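Local coordinates for protein redox-sensing transcriptional repressor rex (Thermoanaerobacter ethanolicus, PDB 3WG9) that probably represses transcription as a homodimer that binds DNA and responds to the cellular balance of NADH and NAD(+), at residues 123-126 / 131-134; 95-100 / 125-130. All coordinates share one frame; numbering follows the deposited sequence.

In the fold
Both contacts belong to the Rossmann-type nucleotide-binding domain, their centres about 10 Å apart. They illustrate how one short connection can serve two purposes. The ranges overlap at Leu125 and Lys126, which do their work in contact 1, while Ile127 and Arg128 carry contact 2. In contact 1 the connection turns back on the outermost strand within the chain, largely at the surface, and is held by backbone hydrogen bonds and by a ring laid over an aspartate. Contact 2 is smaller and partly buried; here the turn meets helix 94-102 mainly through apolar groups of Ile127, with no hydrogen bond between the segments. The two meet where Val132 CG2 lies 4.2 Å from Ile127 CD1.

Contact 1. Residues 123-126 / 131-134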
loop_
_atom_site.group_PDB
_atom_site.type_symbol
_atom_site.label_atom_id
_atom_site.label_comp_id
_atom_site.label_asym_id
_atom_site.label_seq_id
_atom_site.Cartn_x
_atom_site.Cartn_y
_atom_site.Cartn_z
ATOM N N PHE B 123 18.996 20.963 -8.082
ATOM C CA PHE B 123 18.918 22.018 -7.105
ATOM C C PHE B 123 18.309 23.295 -7.645
ATOM O O PHE B 123 19.010 24.153 -8.208
ATOM C CB PHE B 123 20.286 22.270 -6.506
ATOM C CG PHE B 123 20.894 21.050 -5.919
ATOM C CD1 PHE B 123 20.154 19.865 -5.825
ATOM C CD2 PHE B 123 22.178 21.091 -5.416
ATOM C CE1 PHE B 123 20.710 18.738 -5.295
ATOM C CE2 PHE B 123 22.749 19.948 -4.875
ATOM C CZ PHE B 123 22.012 18.784 -4.806
ATOM N N GLY B 124 16.983 23.382 -7.566
ATOM C CA GLY B 124 16.300 24.598 -7.939
ATOM C C GLY B 124 15.105 24.291 -8.793
ATOM O O GLY B 124 14.234 25.136 -8.915
ATOM N N LEU B 125 15.018 23.108 -9.384
ATOM C CA LEU B 125 13.764 22.736 -10.047
ATOM C C LEU B 125 12.619 23.124 -9.149
ATOM O O LEU B 125 12.820 23.272 -7.934
ATOM C CB LEU B 125 13.660 21.215 -10.318
ATOM C CG LEU B 125 12.335 20.551 -10.793
ATOM C CD1 LEU B 125 12.042 20.510 -12.330
ATOM C CD2 LEU B 125 12.179 19.133 -10.297
ATOM N N LYS B 126 11.415 23.108 -9.724
ATOM C CA LYS B 126 10.182 23.079 -8.974
ATOM C C LYS B 126 9.361 21.858 -9.348
ATOM O O LYS B 126 9.426 21.359 -10.463
ATOM C CB LYS B 126 9.341 24.332 -9.241
ATOM C CG LYS B 126 10.066 25.658 -8.993
ATOM C CD LYS B 126 10.382 25.916 -7.526
ATOM C CE LYS B 126 10.984 27.311 -7.328
ATOM N NZ LYS B 126 9.965 28.404 -7.287
ATOM N N GLU B 131 10.332 23.575 -4.331
ATOM C CA GLU B 131 11.723 23.549 -4.755
ATOM C C GLU B 131 12.412 22.240 -4.420
ATOM O O GLU B 131 12.171 21.612 -3.359
ATOM C CB GLU B 131 12.497 24.684 -4.115
ATOM C CG GLU B 131 13.583 25.235 -5.036
ATOM C CD GLU B 131 14.669 25.983 -4.257
ATOM O OE1 GLU B 131 15.841 25.896 -4.689
ATOM O OE2 GLU B 131 14.365 26.605 -3.195
ATOM N N VAL B 132 13.192 21.753 -5.364
ATOM C CA VAL B 132 14.075 20.654 -5.072
ATOM C C VAL B 132 15.297 21.237 -4.437
ATOM O O VAL B 132 15.904 22.174 -5.021
ATOM C CB VAL B 132 14.423 19.847 -6.366
ATOM C CG1 VAL B 132 15.520 18.775 -6.068
ATOM C CG2 VAL B 132 13.146 19.209 -6.927
ATOM N N MET B 133 15.743 20.679 -3.314
ATOM C CA MET B 133 16.935 21.234 -2.640
ATOM C C MET B 133 17.951 20.125 -2.403
ATOM O O MET B 133 17.576 18.959 -2.408
ATOM C CB MET B 133 16.539 21.851 -1.303
ATOM C CG MET B 133 15.697 23.102 -1.433
ATOM S SD MET B 133 14.910 23.528 0.143
ATOM C CE MET B 133 14.002 24.994 -0.323
ATOM N N ASP B 134 19.233 20.472 -2.200
ATOM C CA ASP B 134 20.290 19.512 -1.852
ATOM C C ASP B 134 19.955 18.848 -0.513
ATOM O O ASP B 134 19.715 19.524 0.477
ATOM C CB ASP B 134 21.642 20.248 -1.726
ATOM C CG ASP B 134 22.837 19.337 -1.437
ATOM O OD1 ASP B 134 22.743 18.098 -1.276
ATOM O OD2 ASP B 134 23.953 19.911 -1.389
#
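Leu125 and Val132 join an irregular beta hairpin in which residues 123-126 fold back, nearly antiparallel, on 131-134 at the margin of the Rossmann sheet. The Val132 N-H reaches Leu125 O at 3.0 Å and almost straight (166°), although it approaches from above the carbonyl plane. The same oxygen receives a CA-H...O contact from Glu131 CA at 3.4 Å, so two donors of unequal strength converge on it. Leu125 CD2 meets Val132 CG2 at 3.5 Å, and Val132 also touches Asp117, which binds NADH in another structure of this protein. Gly124 N gives a weak, bent hydrogen bond to Val132 O at 3.0 Å; a CB on Gly124 would be pressed against Phe123 O. Lys126 and Glu131 form a non-hydrogen-bonded pair whose charged ends do not meet: Lys126 NZ stays 6.3 Å from Glu131 OE2. Met133 is hydrogen-bonded through its backbone to Ile115 and Asp117 of the parallel strand 110-117.

Phe123 lays one ring face over Asp134, its plane 15° from that of the carboxylate. Asp134 CB makes a CH-pi contact 3.6 Å from the ring centroid, offset toward the rim. Cutting Phe123 back to an alanine removes the ring, and Asp134 CB is likely to lose its CH-pi partner, with a gap opened beside the carboxylate. Asp134 OD1 accepts the N-H of Glu136 in an Asx turn. CG anti to the backbone N (chi1 -177°) swings this carboxylate over the CE2-CZ side of the ring, Asp134 CG lying 3.5 Å from Phe123 CZ.

Contact 2. Residues 95-100 / 125-130; sequences LGQAIA and LKIRDV
A small apolar contact between helix and turn, formed by Gln97 and Ala100 with Ile127, joins the helix that follows the glycine-rich loop to the connection between strands 110-117 and 132-134. It shows how a single branched side chain can span two positions of a helix without any hydrogen bond. Gln97 and Ala100 stand one helical turn apart, and Ile127 presents a different branch to each. Its chain is extended beyond CG1 (chi2 -179°), which carries CD1 to within 3.4 Å of Gln97 CG, a close approach; the two side chains cross at about a right angle. The shorter branch, CG2, faces Ala100 CB at 4.0 Å. Gln97 CG makes the nearest approach, with the amide carbon Gln97 CD at 3.8 Å from the same Ile127 CD1, while NE2 donates to Ala92 O in the predicted NAD(+)-binding loop, which helps to fix the chain that Ile127 leans against. The turn that presents Ile127 is closed by its own backbone bond, from Ile127 N to Val130 O at 2.8 Å. At the exposed margin Arg128 CD comes loosely, 4.1 Å, to Ala100 O, and the side chain also touches Ser104 and Lys107. Strand 110-117 packs against both partners: its Leu112 meets Ala100 and its Ile115 meets Ile127, while Leu95, Ala98 and Ile99 of the helix pack against Ala98, Leu95 and Leu195 of the second subunit, respectively.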
loop_
_atom_site.group_PDB
_atom_site.type_symbol
_atom_site.label_atom_id
_atom_site.label_comp_id
_atom_site.label_asym_id
_atom_site.label_seq_id
_atom_site.Cartn_x
_atom_site.Cartn_y
_atom_site.Cartn_z
ATOM N N LEU B 95 9.317 8.191 -8.665
ATOM C CA LEU B 95 8.577 7.822 -7.446
ATOM C C LEU B 95 8.281 9.075 -6.607
ATOM O O LEU B 95 7.117 9.343 -6.305
ATOM C CB LEU B 95 9.360 6.765 -6.657
ATOM C CG LEU B 95 8.613 6.300 -5.368
ATOM C CD1 LEU B 95 7.217 5.771 -5.700
ATOM C CD2 LEU B 95 9.461 5.230 -4.626
ATOM N N GLY B 96 9.310 9.883 -6.287
ATOM C CA GLY B 96 9.097 11.083 -5.460
ATOM C C GLY B 96 8.119 12.059 -6.094
ATOM O O GLY B 96 7.253 12.619 -5.415
ATOM N N GLN B 97 8.232 12.281 -7.411
ATOM C CA GLN B 97 7.258 13.146 -8.088
ATOM C C GLN B 97 5.856 12.558 -8.026
ATOM O O GLN B 97 4.869 13.300 -7.869
ATOM C CB GLN B 97 7.696 13.380 -9.556
ATOM C CG GLN B 97 9.105 14.047 -9.607
ATOM C CD GLN B 97 9.563 14.338 -11.032
ATOM O OE1 GLN B 97 8.789 14.897 -11.795
ATOM N NE2 GLN B 97 10.746 13.856 -11.422
ATOM N N ALA B 98 5.739 11.237 -8.132
ATOM C CA ALA B 98 4.367 10.643 -8.131
ATOM C C ALA B 98 3.767 10.799 -6.745
ATOM O O ALA B 98 2.542 10.988 -6.571
ATOM C CB ALA B 98 4.421 9.150 -8.481
ATOM N N ILE B 99 4.621 10.594 -5.731
ATOM C CA ILE B 99 4.119 10.756 -4.361
ATOM C C ILE B 99 3.830 12.223 -4.076
ATOM O O ILE B 99 2.822 12.558 -3.433
ATOM C CB ILE B 99 5.048 10.128 -3.316
ATOM C CG1 ILE B 99 5.170 8.635 -3.588
ATOM C CG2 ILE B 99 4.483 10.379 -1.849
ATOM C CD1 ILE B 99 3.814 7.897 -3.806
ATOM N N ALA B 100 4.665 13.126 -4.596
ATOM C CA ALA B 100 4.369 14.532 -4.489
ATOM C C ALA B 100 2.995 14.836 -5.110
ATOM O O ALA B 100 2.171 15.514 -4.487
ATOM C CB ALA B 100 5.483 15.375 -5.133
ATOM N N LEU B 125 15.018 23.108 -9.384
ATOM C CA LEU B 125 13.764 22.736 -10.047
ATOM C C LEU B 125 12.619 23.124 -9.149
ATOM O O LEU B 125 12.820 23.272 -7.934
ATOM C CB LEU B 125 13.660 21.215 -10.318
ATOM C CG LEU B 125 12.335 20.551 -10.793
ATOM C CD1 LEU B 125 12.042 20.510 -12.330
ATOM C CD2 LEU B 125 12.179 19.133 -10.297
ATOM N N LYS B 126 11.415 23.108 -9.724
ATOM C CA LYS B 126 10.182 23.079 -8.974
ATOM C C LYS B 126 9.361 21.858 -9.348
ATOM O O LYS B 126 9.426 21.359 -10.463
ATOM C CB LYS B 126 9.341 24.332 -9.241
ATOM C CG LYS B 126 10.066 25.658 -8.993
ATOM C CD LYS B 126 10.382 25.916 -7.526
ATOM C CE LYS B 126 10.984 27.311 -7.328
ATOM N NZ LYS B 126 9.965 28.404 -7.287
ATOM N N ILE B 127 8.521 21.431 -8.425
ATOM C CA ILE B 127 7.609 20.340 -8.640
ATOM C C ILE B 127 6.403 20.769 -7.849
ATOM O O ILE B 127 6.493 20.978 -6.630
ATOM C CB ILE B 127 8.183 19.021 -8.073
ATOM C CG1 ILE B 127 9.258 18.486 -9.021
ATOM C CG2 ILE B 127 7.050 17.972 -7.719
ATOM C CD1 ILE B 127 9.886 17.172 -8.568
ATOM N N ARG B 128 5.281 20.999 -8.528
ATOM C CA ARG B 128 4.070 21.228 -7.769
ATOM C C ARG B 128 4.312 22.547 -7.033
ATOM O O ARG B 128 3.760 22.806 -5.951
ATOM C CB ARG B 128 3.897 20.028 -6.821
ATOM C CG ARG B 128 2.804 20.097 -5.797
ATOM C CD ARG B 128 1.666 19.180 -6.211
ATOM N NE ARG B 128 0.546 19.918 -6.788
ATOM C CZ ARG B 128 -0.234 20.756 -6.104
ATOM N NH1 ARG B 128 -0.012 20.997 -4.809
ATOM N NH2 ARG B 128 -1.240 21.362 -6.720
ATOM N N ASP B 129 5.134 23.397 -7.648
ATOM C CA ASP B 129 5.602 24.618 -6.995
ATOM C C ASP B 129 6.315 24.332 -5.675
ATOM O O ASP B 129 6.012 24.928 -4.646
ATOM C CB ASP B 129 4.433 25.586 -6.765
ATOM C CG ASP B 129 4.631 26.915 -7.477
ATOM O OD1 ASP B 129 5.795 27.391 -7.537
ATOM O OD2 ASP B 129 3.623 27.492 -7.964
ATOM N N VAL B 130 7.245 23.388 -5.703
ATOM C CA VAL B 130 7.998 23.013 -4.505
ATOM C C VAL B 130 9.432 22.873 -4.983
ATOM O O VAL B 130 9.719 22.177 -5.974
ATOM C CB VAL B 130 7.462 21.670 -3.914
ATOM C CG1 VAL B 130 8.383 21.145 -2.845
ATOM C CG2 VAL B 130 6.083 21.867 -3.346
#